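Local structure of flavin-dependent monooxygenase, oxygenase subunit HsaA (Mycobacterium tuberculosis, 3AFF) at residues A[295-300]-A[324-329]; A[86-91]-A[238-243]; A[332-337]-A[361-366]; A[164-169]-A[208-213]; A[144-149]-A[191-196]. The protein probably catalyses the ortho-hydroxylation of the cholesterol catabolite 3-HSA to 3,4-DHSA with reduced FMN and molecular oxygen, as the oxygenase component of a two-component monooxygenase. All blocks are in the same frame, centred on the assembly; numbering follows the deposited sequence.

Contact 1 of 5, residues A[295-300]-A[324-329]; sequences RQLIGN and RDQVRA
Gln296 reaches across from helix 295-300 as a knob into the hole framed by Arg324, Asp325, Arg328 and Ala329. The two helices run nearly antiparallel, their axes 9.4 Å apart at an angle of 155°. Polar groups fill one side of the interface. The Gln296 chain is extended, with CG anti to the backbone N (chi1 179°), which carries the amide over the Asp325 carboxylate. NE2 of Gln296 comes within 3.4 Å of OD1 of Asp325, but the angle is too poor for a hydrogen bond. Gln296 OE1 lies 3.8 Å from Arg328 CB, buried without a polar partner. Asp325 is held in its own helix instead: Arg324 NH2 donates to OD1 of Asp325 at 2.8 Å in a salt bridge that uses the syn lone pair and probably offsets the acid's charge in this buried place.

The apolar part belongs to Leu297. Its CB packs on Ala329 CB at 4.3 Å, where alanine's small size suits the close backbones, and its CD1 lies 3.5 Å from Gln326 NE2, crossing the bent glutamine at about a right angle. The polar end of Gln326 turns to Thr239.

The pair belongs to the C-terminal helical bundle of the acyl-CoA dehydrogenase fold: Leu297 and Gln326 meet helix 233-259, and Ile298, on another side of its helix, meets helix 65-76.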
# COMPACT_ATOMS: atom_id res chain seq x y z
N ARG A 295 -0.29 30.69 -0.17
CA ARG A 295 -0.26 30.57 -1.65
C ARG A 295 -1.52 29.90 -2.14
O ARG A 295 -2.07 30.28 -3.15
CB ARG A 295 0.87 29.65 -2.13
CG ARG A 295 2.31 30.13 -2.01
CD ARG A 295 3.24 28.97 -2.54
NE ARG A 295 4.17 28.55 -1.48
CZ ARG A 295 5.20 29.29 -1.06
NH1 ARG A 295 5.47 30.48 -1.62
NH2 ARG A 295 5.96 28.86 -0.07
N GLN A 296 -1.91 28.82 -1.46
CA GLN A 296 -3.11 28.07 -1.82
C GLN A 296 -4.39 28.96 -1.72
O GLN A 296 -5.15 29.05 -2.72
CB GLN A 296 -3.20 26.84 -0.91
CG GLN A 296 -4.41 25.91 -1.10
CD GLN A 296 -4.42 24.78 -0.01
OE1 GLN A 296 -4.26 25.04 1.22
NE2 GLN A 296 -4.53 23.51 -0.47
N LEU A 297 -4.60 29.64 -0.60
CA LEU A 297 -5.82 30.51 -0.43
C LEU A 297 -5.92 31.67 -1.45
O LEU A 297 -6.96 31.89 -2.06
CB LEU A 297 -5.83 31.13 0.97
CG LEU A 297 -7.12 31.82 1.51
CD1 LEU A 297 -8.22 30.80 1.68
CD2 LEU A 297 -6.81 32.49 2.82
N ILE A 298 -4.84 32.42 -1.59
CA ILE A 298 -4.80 33.61 -2.42
C ILE A 298 -4.71 33.19 -3.87
O ILE A 298 -5.13 33.92 -4.78
CB ILE A 298 -3.59 34.50 -1.98
CG1 ILE A 298 -3.84 35.96 -2.34
CG2 ILE A 298 -2.20 33.91 -2.50
CD1 ILE A 298 -5.12 36.53 -1.83
N GLY A 299 -4.17 31.98 -4.10
CA GLY A 299 -4.17 31.39 -5.42
C GLY A 299 -5.52 31.19 -6.07
O GLY A 299 -5.65 31.39 -7.29
N ASN A 300 -6.51 30.71 -5.32
CA ASN A 300 -7.85 30.55 -5.87
C ASN A 300 -8.49 31.90 -6.17
O ASN A 300 -9.21 32.03 -7.13
CB ASN A 300 -8.69 29.80 -4.83
CG ASN A 300 -8.15 28.43 -4.59
OD1 ASN A 300 -8.03 27.94 -3.46
ND2 ASN A 300 -7.82 27.80 -5.67
N ARG A 324 -13.03 23.95 -0.56
CA ARG A 324 -12.31 22.94 0.17
C ARG A 324 -10.99 23.50 0.68
O ARG A 324 -10.56 23.14 1.78
CB ARG A 324 -12.17 21.63 -0.61
CG ARG A 324 -11.68 21.76 -2.02
CD ARG A 324 -10.65 20.62 -2.40
NE ARG A 324 -9.28 21.18 -2.48
CZ ARG A 324 -8.40 21.06 -3.50
NH1 ARG A 324 -8.69 20.35 -4.59
NH2 ARG A 324 -7.20 21.64 -3.40
N ASP A 325 -10.37 24.41 -0.06
CA ASP A 325 -9.16 25.06 0.41
C ASP A 325 -9.32 25.97 1.61
O ASP A 325 -8.33 26.23 2.30
CB ASP A 325 -8.40 25.76 -0.74
CG ASP A 325 -7.77 24.76 -1.72
OD1 ASP A 325 -7.76 23.55 -1.40
OD2 ASP A 325 -7.31 25.18 -2.81
N GLN A 326 -10.53 26.47 1.90
CA GLN A 326 -10.71 27.30 3.12
C GLN A 326 -10.32 26.53 4.37
O GLN A 326 -9.53 27.00 5.15
CB GLN A 326 -12.16 27.81 3.26
CG GLN A 326 -12.67 28.57 2.01
CD GLN A 326 -12.05 29.95 1.80
OE1 GLN A 326 -12.13 30.53 0.67
NE2 GLN A 326 -11.47 30.50 2.84
N VAL A 327 -10.89 25.35 4.59
CA VAL A 327 -10.44 24.51 5.71
C VAL A 327 -8.99 24.05 5.63
O VAL A 327 -8.35 23.96 6.66
CB VAL A 327 -11.37 23.28 6.06
CG1 VAL A 327 -12.74 23.78 6.39
CG2 VAL A 327 -11.43 22.35 4.91
N ARG A 328 -8.47 23.75 4.44
CA ARG A 328 -7.09 23.27 4.39
C ARG A 328 -6.14 24.40 4.84
O ARG A 328 -5.26 24.17 5.67
CB ARG A 328 -6.72 22.80 2.99
CG ARG A 328 -7.67 21.72 2.43
CD ARG A 328 -7.05 20.86 1.30
NE ARG A 328 -7.97 19.74 0.98
CZ ARG A 328 -8.09 19.15 -0.22
NH1 ARG A 328 -7.33 19.56 -1.24
NH2 ARG A 328 -8.96 18.15 -0.44
N ALA A 329 -6.34 25.61 4.32
CA ALA A 329 -5.47 26.73 4.66
C ALA A 329 -5.51 27.06 6.13
O ALA A 329 -4.48 27.19 6.78
CB ALA A 329 -5.85 27.94 3.85

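Contact 2 of 5, residues A[86-91]-A[238-243]; sequences SSIVGV and PTTISA
Thr240 has the largest share of the buried surface, and Ser87 and Ile88 are the residues of helix 86-91 that cover it best. The helices are antiparallel at 156° with axes 8.9 Å apart, a close spacing that the small Ser87 permits. Its OG, anti to the backbone N (chi1 -167°), donates a hydrogen bond to Thr240 O; the modelled 2.5 Å is unusually short and its exact value doubtful. The hydroxyl arrives in the carbonyl plane, on a lone pair, so a serine in the core finds an acceptor in the facing backbone.

The Thr240 side chain packs against helix 86-91 with OG1 leading. That oxygen lies among Ser87, Ile88 and Val91, with Ile88 CA and Val91 CG1 each 3.6 Å away. Ile88 adds an apolar touch: its CD1 meets CD1 of Ile241 at 3.8 Å. Ile241 starts out away from the interface, and its long branch bends back.

The contact joins the N-terminal and C-terminal helical regions of the acyl-CoA dehydrogenase fold near the centre of the folded chain. Ile88 also touches Ser143, a probable FMN-binding residue. Helix 65-76 packs on Ser87 and Ala243 through Thr72, while helices 286-309 and 316-342 cover other sides of helix 238-243.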
# COMPACT_ATOMS: atom_id res chain seq x y z
N SER A 86 -10.93 44.59 9.93
CA SER A 86 -10.61 45.26 8.65
C SER A 86 -11.10 44.48 7.45
O SER A 86 -11.69 45.02 6.52
CB SER A 86 -9.09 45.60 8.51
OG SER A 86 -8.66 46.41 9.59
N SER A 87 -10.80 43.19 7.44
CA SER A 87 -11.27 42.36 6.37
C SER A 87 -12.82 42.44 6.21
O SER A 87 -13.31 42.61 5.11
CB SER A 87 -10.87 40.92 6.65
OG SER A 87 -11.04 40.10 5.49
N ILE A 88 -13.54 42.21 7.30
CA ILE A 88 -14.99 42.06 7.31
C ILE A 88 -15.65 43.42 6.96
O ILE A 88 -16.45 43.50 6.05
CB ILE A 88 -15.43 41.60 8.72
CG1 ILE A 88 -15.08 40.13 8.85
CG2 ILE A 88 -16.94 41.80 8.88
CD1 ILE A 88 -15.33 39.53 10.26
N VAL A 89 -15.29 44.48 7.67
CA VAL A 89 -15.81 45.82 7.35
C VAL A 89 -15.40 46.26 5.92
O VAL A 89 -16.24 46.78 5.21
CB VAL A 89 -15.54 46.84 8.52
CG1 VAL A 89 -16.20 48.28 8.26
CG2 VAL A 89 -16.10 46.24 9.80
N GLY A 90 -14.15 46.04 5.46
CA GLY A 90 -13.83 46.39 4.06
C GLY A 90 -14.53 45.67 2.94
O GLY A 90 -14.84 46.26 1.91
N VAL A 91 -14.78 44.37 3.10
CA VAL A 91 -15.42 43.58 2.08
C VAL A 91 -16.92 43.94 2.04
O VAL A 91 -17.62 43.74 1.02
CB VAL A 91 -15.17 42.05 2.30
CG1 VAL A 91 -16.16 41.47 3.34
CG2 VAL A 91 -15.44 41.32 1.04
N PRO A 238 -16.17 33.43 2.54
CA PRO A 238 -15.21 32.79 3.46
C PRO A 238 -13.76 33.30 3.44
O PRO A 238 -13.13 33.30 4.47
CB PRO A 238 -15.27 31.28 3.06
CG PRO A 238 -15.66 31.29 1.70
CD PRO A 238 -16.73 32.42 1.62
N THR A 239 -13.22 33.73 2.29
CA THR A 239 -11.85 34.27 2.25
C THR A 239 -11.73 35.43 3.18
O THR A 239 -10.67 35.66 3.76
CB THR A 239 -11.39 34.64 0.80
OG1 THR A 239 -11.56 33.51 -0.02
CG2 THR A 239 -9.93 35.04 0.73
N THR A 240 -12.80 36.18 3.38
CA THR A 240 -12.80 37.31 4.32
C THR A 240 -12.30 36.95 5.70
O THR A 240 -11.62 37.77 6.34
CB THR A 240 -14.27 37.97 4.47
OG1 THR A 240 -14.30 39.08 5.35
CG2 THR A 240 -15.32 36.95 5.03
N ILE A 241 -12.65 35.73 6.13
CA ILE A 241 -12.33 35.11 7.42
C ILE A 241 -10.96 34.35 7.37
O ILE A 241 -10.12 34.52 8.25
CB ILE A 241 -13.54 34.07 7.77
CG1 ILE A 241 -14.76 34.85 8.21
CG2 ILE A 241 -13.26 33.11 8.91
CD1 ILE A 241 -14.46 36.25 8.65
N SER A 242 -10.77 33.55 6.32
CA SER A 242 -9.58 32.73 6.20
C SER A 242 -8.31 33.56 6.03
O SER A 242 -7.26 33.18 6.59
CB SER A 242 -9.70 31.75 5.07
OG SER A 242 -10.83 30.89 5.27
N ALA A 243 -8.37 34.65 5.24
CA ALA A 243 -7.19 35.47 5.10
C ALA A 243 -6.59 36.06 6.39
O ALA A 243 -5.37 35.95 6.60
CB ALA A 243 -7.34 36.48 4.04

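Contact 3 of 5, residues A[332-337]-A[361-366]; sequences RSIASI and DAHAGR
Ile334 and Ala362 bring their CA atoms to 6.7 Å where helices 332-337 and 361-366 pass each other almost antiparallel, at 148°. Their axes stay 10.3 Å apart, a spacing filled by branched aliphatic side chains. This is helix-to-helix packing in the C-terminal bundle of the acyl-CoA dehydrogenase fold, and the interface is made of van der Waals contacts.

Ile334 buries the most surface and divides its branches among three partners. CD1 lies 3.6 Å from Ala362 O and 4.0 Å from Arg366 CB, the arginine presenting its aliphatic root while its guanidinium leads away. CG2 meets the imidazole of His363 at CE1, 3.5 Å away, and CG1 stands over one face of the same ring, offset toward the rim. A chi1 of -104° places Ile334 off the staggered positions, which suggests that its branches compromise among these neighbours.

A flat, polar-edged ring suits His363, since it offers a face to the isoleucine while its NE2 is hydrogen-bonded to Asp338 OD1, which should fix the ring's rotation. The ring also meets Trp359 edge-to-face in its own chain and Trp359 of a second subunit, so the contact lies beside a subunit interface. Farther along, Arg366 comes close to Ala369, which probably binds FMN.

Ile337 completes the packing beside Ile334. Alanine is the fitting partner here because little bulk can be accommodated: Ile337 CD1 touches Ala362 CB at 3.4 Å, tighter than ordinary carbon contact.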
# COMPACT_ATOMS: atom_id res chain seq x y z
N ARG A 332 -4.09 24.05 8.39
CA ARG A 332 -2.62 24.03 8.36
C ARG A 332 -2.03 25.15 9.23
O ARG A 332 -1.07 24.93 10.00
CB ARG A 332 -2.08 24.21 6.95
CG ARG A 332 -2.28 23.04 6.00
CD ARG A 332 -2.13 23.58 4.53
NE ARG A 332 -0.80 23.55 3.83
CZ ARG A 332 0.18 22.62 3.95
NH1 ARG A 332 0.07 21.57 4.79
NH2 ARG A 332 1.29 22.75 3.21
N SER A 333 -2.58 26.35 9.04
CA SER A 333 -2.21 27.54 9.75
C SER A 333 -2.35 27.38 11.22
O SER A 333 -1.45 27.72 11.94
CB SER A 333 -3.12 28.70 9.28
OG SER A 333 -2.70 29.09 8.00
N ILE A 334 -3.52 26.90 11.67
CA ILE A 334 -3.78 26.77 13.08
C ILE A 334 -2.84 25.65 13.64
O ILE A 334 -2.30 25.77 14.76
CB ILE A 334 -5.29 26.44 13.40
CG1 ILE A 334 -6.06 27.67 13.93
CG2 ILE A 334 -5.44 25.55 14.57
CD1 ILE A 334 -6.92 28.32 12.84
N ALA A 335 -2.66 24.57 12.90
CA ALA A 335 -1.78 23.46 13.38
C ALA A 335 -0.36 24.01 13.72
O ALA A 335 0.17 23.76 14.79
CB ALA A 335 -1.67 22.43 12.31
N SER A 336 0.22 24.76 12.78
CA SER A 336 1.47 25.48 12.94
C SER A 336 1.44 26.45 14.11
O SER A 336 2.39 26.54 14.83
CB SER A 336 1.75 26.27 11.67
OG SER A 336 2.02 25.41 10.60
N ILE A 337 0.39 27.25 14.26
CA ILE A 337 0.27 28.09 15.45
C ILE A 337 0.31 27.26 16.74
O ILE A 337 0.95 27.65 17.73
CB ILE A 337 -1.02 28.96 15.43
CG1 ILE A 337 -0.96 29.94 14.28
CG2 ILE A 337 -1.18 29.69 16.73
CD1 ILE A 337 -2.25 30.75 14.09
N ASP A 361 -6.61 34.19 19.06
CA ASP A 361 -7.32 34.96 18.04
C ASP A 361 -7.56 34.04 16.92
O ASP A 361 -8.67 34.00 16.37
CB ASP A 361 -6.54 36.20 17.57
CG ASP A 361 -6.62 37.34 18.53
OD1 ASP A 361 -7.36 37.26 19.54
OD2 ASP A 361 -5.88 38.31 18.32
N ALA A 362 -6.54 33.22 16.61
CA ALA A 362 -6.68 32.27 15.51
C ALA A 362 -7.73 31.20 15.79
O ALA A 362 -8.50 30.82 14.89
CB ALA A 362 -5.34 31.61 15.11
N HIS A 363 -7.72 30.65 17.02
CA HIS A 363 -8.70 29.64 17.36
C HIS A 363 -10.14 30.17 17.42
O HIS A 363 -11.09 29.44 17.06
CB HIS A 363 -8.34 28.96 18.70
CG HIS A 363 -7.31 27.90 18.54
ND1 HIS A 363 -7.60 26.70 17.95
CD2 HIS A 363 -5.99 27.88 18.80
CE1 HIS A 363 -6.51 25.98 17.85
NE2 HIS A 363 -5.52 26.65 18.40
N ALA A 364 -10.28 31.40 17.92
CA ALA A 364 -11.57 32.09 17.97
C ALA A 364 -12.08 32.23 16.55
O ALA A 364 -13.28 31.99 16.28
CB ALA A 364 -11.41 33.49 18.63
N GLY A 365 -11.21 32.62 15.63
CA GLY A 365 -11.58 32.69 14.19
C GLY A 365 -12.14 31.38 13.67
O GLY A 365 -13.12 31.35 12.95
N ARG A 366 -11.40 30.30 13.93
CA ARG A 366 -11.79 28.96 13.57
C ARG A 366 -13.16 28.54 14.12
O ARG A 366 -13.91 27.88 13.41
CB ARG A 366 -10.69 27.97 13.99
CG ARG A 366 -10.87 26.52 13.54
CD ARG A 366 -11.11 26.19 12.03
NE ARG A 366 -12.07 25.07 11.98
CZ ARG A 366 -12.91 24.75 10.97
NH1 ARG A 366 -13.75 23.71 11.09
NH2 ARG A 366 -12.91 25.45 9.83

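Contact 4 of 5, residues A[164-169]-A[208-213]; sequences VDFGSF and LSYKAM
Phe166 and Tyr210 lie side by side and point the same way, but their rings are turned 56° against each other with centroids 5.3 Å apart. Phe166 has CG anti to the backbone N (chi1 -169°), which lays its ring along the tyrosine: CD2 stands over one face of Tyr210, offset toward its rim, and the nearest carbons are Phe166 CE2 and Tyr210 CE2 at 3.6 Å. The edge of the Tyr210 ring turns toward Ser168 OG, and one water joins that hydroxyl to Tyr210 OH. Flat rings suit a place where aromatic residues gather: Tyr210 also meets Trp233, and Phe166 packs on Phe385 of a third subunit. The pair sits in the beta domain, with Tyr210 near Tyr120, which probably binds FMN.

In the backbone, Ser168 and Leu208 form an antiparallel hydrogen-bonded pair, and Tyr210 N continues the ladder to Phe166 O at 3.0 Å. Gly167 faces Ser209 with CA atoms 4.1 Å apart; a beta carbon on Gly167 would strike Leu208 O, so glycine fits.

Asp165 OD1 is gripped twice. Ser209 OG donates to it at 2.6 Å through the syn lone pair, and Phe166 N meets it at 2.8 Å on the anti side, tilted 31° out of the carboxylate plane. Ser209 also N-caps helix 210-214, its OG accepting from Lys211 N. The carboxylate thus backs up the capping hydroxyl, and its charge probably suits the positive end of the helix dipole.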
# COMPACT_ATOMS: atom_id res chain seq x y z
N VAL A 164 -39.99 32.67 1.06
CA VAL A 164 -39.99 32.67 -0.41
C VAL A 164 -38.65 33.19 -0.97
O VAL A 164 -38.43 33.19 -2.19
CB VAL A 164 -41.15 33.61 -0.96
CG1 VAL A 164 -42.53 33.12 -0.52
CG2 VAL A 164 -40.87 35.02 -0.54
N ASP A 165 -37.76 33.70 -0.09
CA ASP A 165 -36.44 34.23 -0.56
C ASP A 165 -35.52 34.33 0.65
O ASP A 165 -35.97 34.15 1.79
CB ASP A 165 -36.66 35.62 -1.17
CG ASP A 165 -35.55 36.03 -2.18
OD1 ASP A 165 -34.47 35.41 -2.27
OD2 ASP A 165 -35.80 36.98 -2.90
N PHE A 166 -34.25 34.65 0.43
CA PHE A 166 -33.22 34.69 1.49
C PHE A 166 -32.11 35.67 1.01
O PHE A 166 -31.67 35.60 -0.16
CB PHE A 166 -32.60 33.31 1.75
CG PHE A 166 -31.75 33.27 2.97
CD1 PHE A 166 -32.27 32.73 4.16
CD2 PHE A 166 -30.47 33.81 2.98
CE1 PHE A 166 -31.48 32.74 5.32
CE2 PHE A 166 -29.67 33.85 4.12
CZ PHE A 166 -30.22 33.30 5.32
N GLY A 167 -31.68 36.55 1.90
CA GLY A 167 -30.68 37.53 1.50
C GLY A 167 -30.29 38.41 2.62
O GLY A 167 -30.33 37.99 3.75
N SER A 168 -29.86 39.63 2.30
CA SER A 168 -29.40 40.61 3.30
C SER A 168 -30.27 41.87 3.19
O SER A 168 -30.52 42.39 2.07
CB SER A 168 -27.92 41.00 3.11
OG SER A 168 -27.12 39.91 2.63
N PHE A 169 -30.66 42.37 4.36
CA PHE A 169 -31.40 43.58 4.56
C PHE A 169 -30.40 44.58 5.03
O PHE A 169 -29.63 44.32 5.97
CB PHE A 169 -32.51 43.38 5.66
CG PHE A 169 -33.50 42.32 5.30
CD1 PHE A 169 -34.64 42.61 4.58
CD2 PHE A 169 -33.26 40.98 5.69
CE1 PHE A 169 -35.58 41.62 4.25
CE2 PHE A 169 -34.17 39.96 5.34
CZ PHE A 169 -35.37 40.28 4.64
N LEU A 208 -31.12 42.46 -0.73
CA LEU A 208 -30.49 41.86 -1.88
C LEU A 208 -30.46 40.34 -1.65
O LEU A 208 -29.90 39.87 -0.64
CB LEU A 208 -29.05 42.40 -2.08
CG LEU A 208 -28.24 41.65 -3.15
CD1 LEU A 208 -28.89 41.86 -4.50
CD2 LEU A 208 -26.78 42.09 -3.20
N SER A 209 -31.09 39.61 -2.58
CA SER A 209 -31.22 38.16 -2.53
C SER A 209 -29.89 37.46 -2.87
O SER A 209 -29.12 37.93 -3.73
CB SER A 209 -32.29 37.81 -3.55
OG SER A 209 -32.50 36.41 -3.68
N TYR A 210 -29.63 36.34 -2.21
CA TYR A 210 -28.48 35.47 -2.52
C TYR A 210 -28.66 34.91 -3.93
O TYR A 210 -27.67 34.75 -4.65
CB TYR A 210 -28.41 34.33 -1.52
CG TYR A 210 -27.75 34.68 -0.22
CD1 TYR A 210 -27.40 36.01 0.09
CD2 TYR A 210 -27.42 33.68 0.71
CE1 TYR A 210 -26.78 36.35 1.28
CE2 TYR A 210 -26.77 34.03 1.97
CZ TYR A 210 -26.49 35.35 2.22
OH TYR A 210 -25.88 35.73 3.38
N LYS A 211 -29.92 34.69 -4.36
CA LYS A 211 -30.17 34.18 -5.67
C LYS A 211 -29.64 35.18 -6.75
O LYS A 211 -28.85 34.82 -7.66
CB LYS A 211 -31.63 33.85 -5.81
CG LYS A 211 -31.99 33.39 -7.24
CD LYS A 211 -33.50 33.34 -7.52
CE LYS A 211 -33.78 32.38 -8.72
NZ LYS A 211 -33.04 31.01 -8.54
N ALA A 212 -30.03 36.45 -6.60
CA ALA A 212 -29.64 37.53 -7.48
C ALA A 212 -28.14 37.76 -7.55
O ALA A 212 -27.58 37.99 -8.63
CB ALA A 212 -30.41 38.87 -7.08
N MET A 213 -27.48 37.75 -6.40
CA MET A 213 -26.03 37.84 -6.36
C MET A 213 -25.42 36.65 -7.19
O MET A 213 -24.61 36.85 -8.14
CB MET A 213 -25.65 37.86 -4.88
CG MET A 213 -24.23 38.00 -4.47
SD MET A 213 -24.26 38.87 -2.86
CE MET A 213 -25.31 37.68 -1.93
O HOH W 1 -31.90 33.53 -2.13
O HOH W 2 -27.31 37.65 4.35
O HOH W 3 -27.21 39.71 -0.16

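Contact 5 of 5, residues A[144-149]-A[191-196]; sequences GCDHAS and GSNTLV
Cys145 points at segment 191-196 from the short 3-10 turn of 145-146. Its CB rests on Leu195 CD2 at 4.0 Å, an apolar touch for which the leucine end swings inward. Beyond CB, a chi1 of 61° sets SG between the backbone N and the carbonyl carbon, and the sulfur ends near both Asn193 CB and Gly191 O, each 3.8 Å away. Compact and weakly polar, cysteine suits a spot bounded by both a carbonyl and aliphatic carbon.

Glycines shape the surrounding chain. Gly144 and Gly191 both take positive phi, which glycine adopts easily. A beta carbon on Gly191 would point at the other segment, close to Asp146 OD1. Next comes an inverse gamma turn centred on Ser192, closed by Asn193 N to Gly191 O at 2.7 Å, and the chain runs on into strand 193-198. Asp146 reaches toward Asn193, its carboxylate turned 64° from the amide plane.

Ile178 of strand 177-179 packs on both Cys145 and Leu195. The arrangement belongs to the beta domain of the acyl-CoA dehydrogenase fold: it fastens the turn after strand 132-142, just past Trp141, Ser142 and Ser143, which probably bind FMN.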
# COMPACT_ATOMS: atom_id res chain seq x y z
N GLY A 144 -16.81 44.70 14.36
CA GLY A 144 -16.66 46.15 14.04
C GLY A 144 -17.96 46.99 13.92
O GLY A 144 -17.92 48.08 13.34
N CYS A 145 -19.06 46.49 14.46
CA CYS A 145 -20.35 47.18 14.36
C CYS A 145 -20.38 48.57 15.01
O CYS A 145 -21.13 49.41 14.59
CB CYS A 145 -21.52 46.33 14.87
SG CYS A 145 -21.43 45.83 16.62
N ASP A 146 -19.55 48.77 16.04
CA ASP A 146 -19.46 50.04 16.74
C ASP A 146 -18.83 51.09 15.83
O ASP A 146 -18.92 52.28 16.11
CB ASP A 146 -18.66 49.90 18.06
CG ASP A 146 -19.36 48.97 19.11
OD1 ASP A 146 -18.73 47.92 19.52
OD2 ASP A 146 -20.52 49.28 19.56
N HIS A 147 -18.24 50.67 14.71
CA HIS A 147 -17.59 51.58 13.76
C HIS A 147 -18.36 51.73 12.45
O HIS A 147 -17.82 52.22 11.43
CB HIS A 147 -16.15 51.17 13.51
CG HIS A 147 -15.27 51.27 14.72
ND1 HIS A 147 -14.77 52.48 15.17
CD2 HIS A 147 -14.80 50.32 15.57
CE1 HIS A 147 -14.04 52.26 16.25
NE2 HIS A 147 -14.03 50.97 16.51
N ALA A 148 -19.62 51.31 12.45
CA ALA A 148 -20.42 51.39 11.22
C ALA A 148 -21.68 52.23 11.43
O ALA A 148 -22.21 52.27 12.55
CB ALA A 148 -20.78 49.99 10.78
N SER A 149 -22.20 52.88 10.38
CA SER A 149 -23.47 53.53 10.62
C SER A 149 -24.69 52.91 9.87
O SER A 149 -25.80 53.44 9.85
CB SER A 149 -23.31 55.06 10.46
OG SER A 149 -22.72 55.33 9.22
N GLY A 191 -15.00 43.52 18.92
CA GLY A 191 -16.28 44.14 19.30
C GLY A 191 -17.44 43.56 18.49
O GLY A 191 -18.29 44.27 17.97
N SER A 192 -17.46 42.24 18.39
CA SER A 192 -18.44 41.51 17.58
C SER A 192 -19.78 41.45 18.34
O SER A 192 -20.24 40.37 18.73
CB SER A 192 -17.91 40.14 17.15
OG SER A 192 -16.63 40.26 16.48
N ASN A 193 -20.39 42.63 18.53
CA ASN A 193 -21.59 42.79 19.35
C ASN A 193 -22.92 42.42 18.65
O ASN A 193 -22.94 41.99 17.49
CB ASN A 193 -21.62 44.18 20.03
CG ASN A 193 -20.57 44.31 21.13
OD1 ASN A 193 -19.75 45.22 21.12
ND2 ASN A 193 -20.58 43.38 22.06
N THR A 194 -24.04 42.52 19.38
CA THR A 194 -25.33 42.04 18.91
C THR A 194 -26.30 43.13 18.43
O THR A 194 -26.41 44.20 19.05
CB THR A 194 -25.94 41.20 20.00
OG1 THR A 194 -25.25 39.94 19.95
CG2 THR A 194 -27.40 40.96 19.74
N LEU A 195 -27.02 42.86 17.34
CA LEU A 195 -27.83 43.93 16.69
C LEU A 195 -29.28 43.54 16.87
O LEU A 195 -29.72 42.49 16.40
CB LEU A 195 -27.51 44.05 15.19
CG LEU A 195 -26.05 44.00 14.71
CD1 LEU A 195 -25.92 43.75 13.19
CD2 LEU A 195 -25.32 45.27 15.17
N VAL A 196 -30.01 44.41 17.57
CA VAL A 196 -31.42 44.12 17.89
C VAL A 196 -32.32 44.99 17.02
O VAL A 196 -32.17 46.17 17.00
CB VAL A 196 -31.74 44.38 19.41
CG1 VAL A 196 -33.18 43.95 19.76
CG2 VAL A 196 -30.73 43.63 20.30

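Overall arrangement
All five contacts are largely buried, but contact 2 lies nearest the chain centre, about 3 Å from it, whereas the others lie about 13 to 18 Å out, contact 3 beside a second subunit. Contacts 1 and 3 share helix 316-342, one with a polar knob and a salt bridge within one helix, the other chiefly aliphatic. Contacts 1 and 2 meet through Gln326, which probably hydrogen-bonds to Thr239. Contacts 4 and 5 both reach the same mixed sheet, the first rich in backbone bonds and the second held by packing and turns; both are nested within the loop that contact 2 closes. Contact 2 joins the N- and C-terminal helices and touches contact 5, of the beta domain, through Val89 and Gly144.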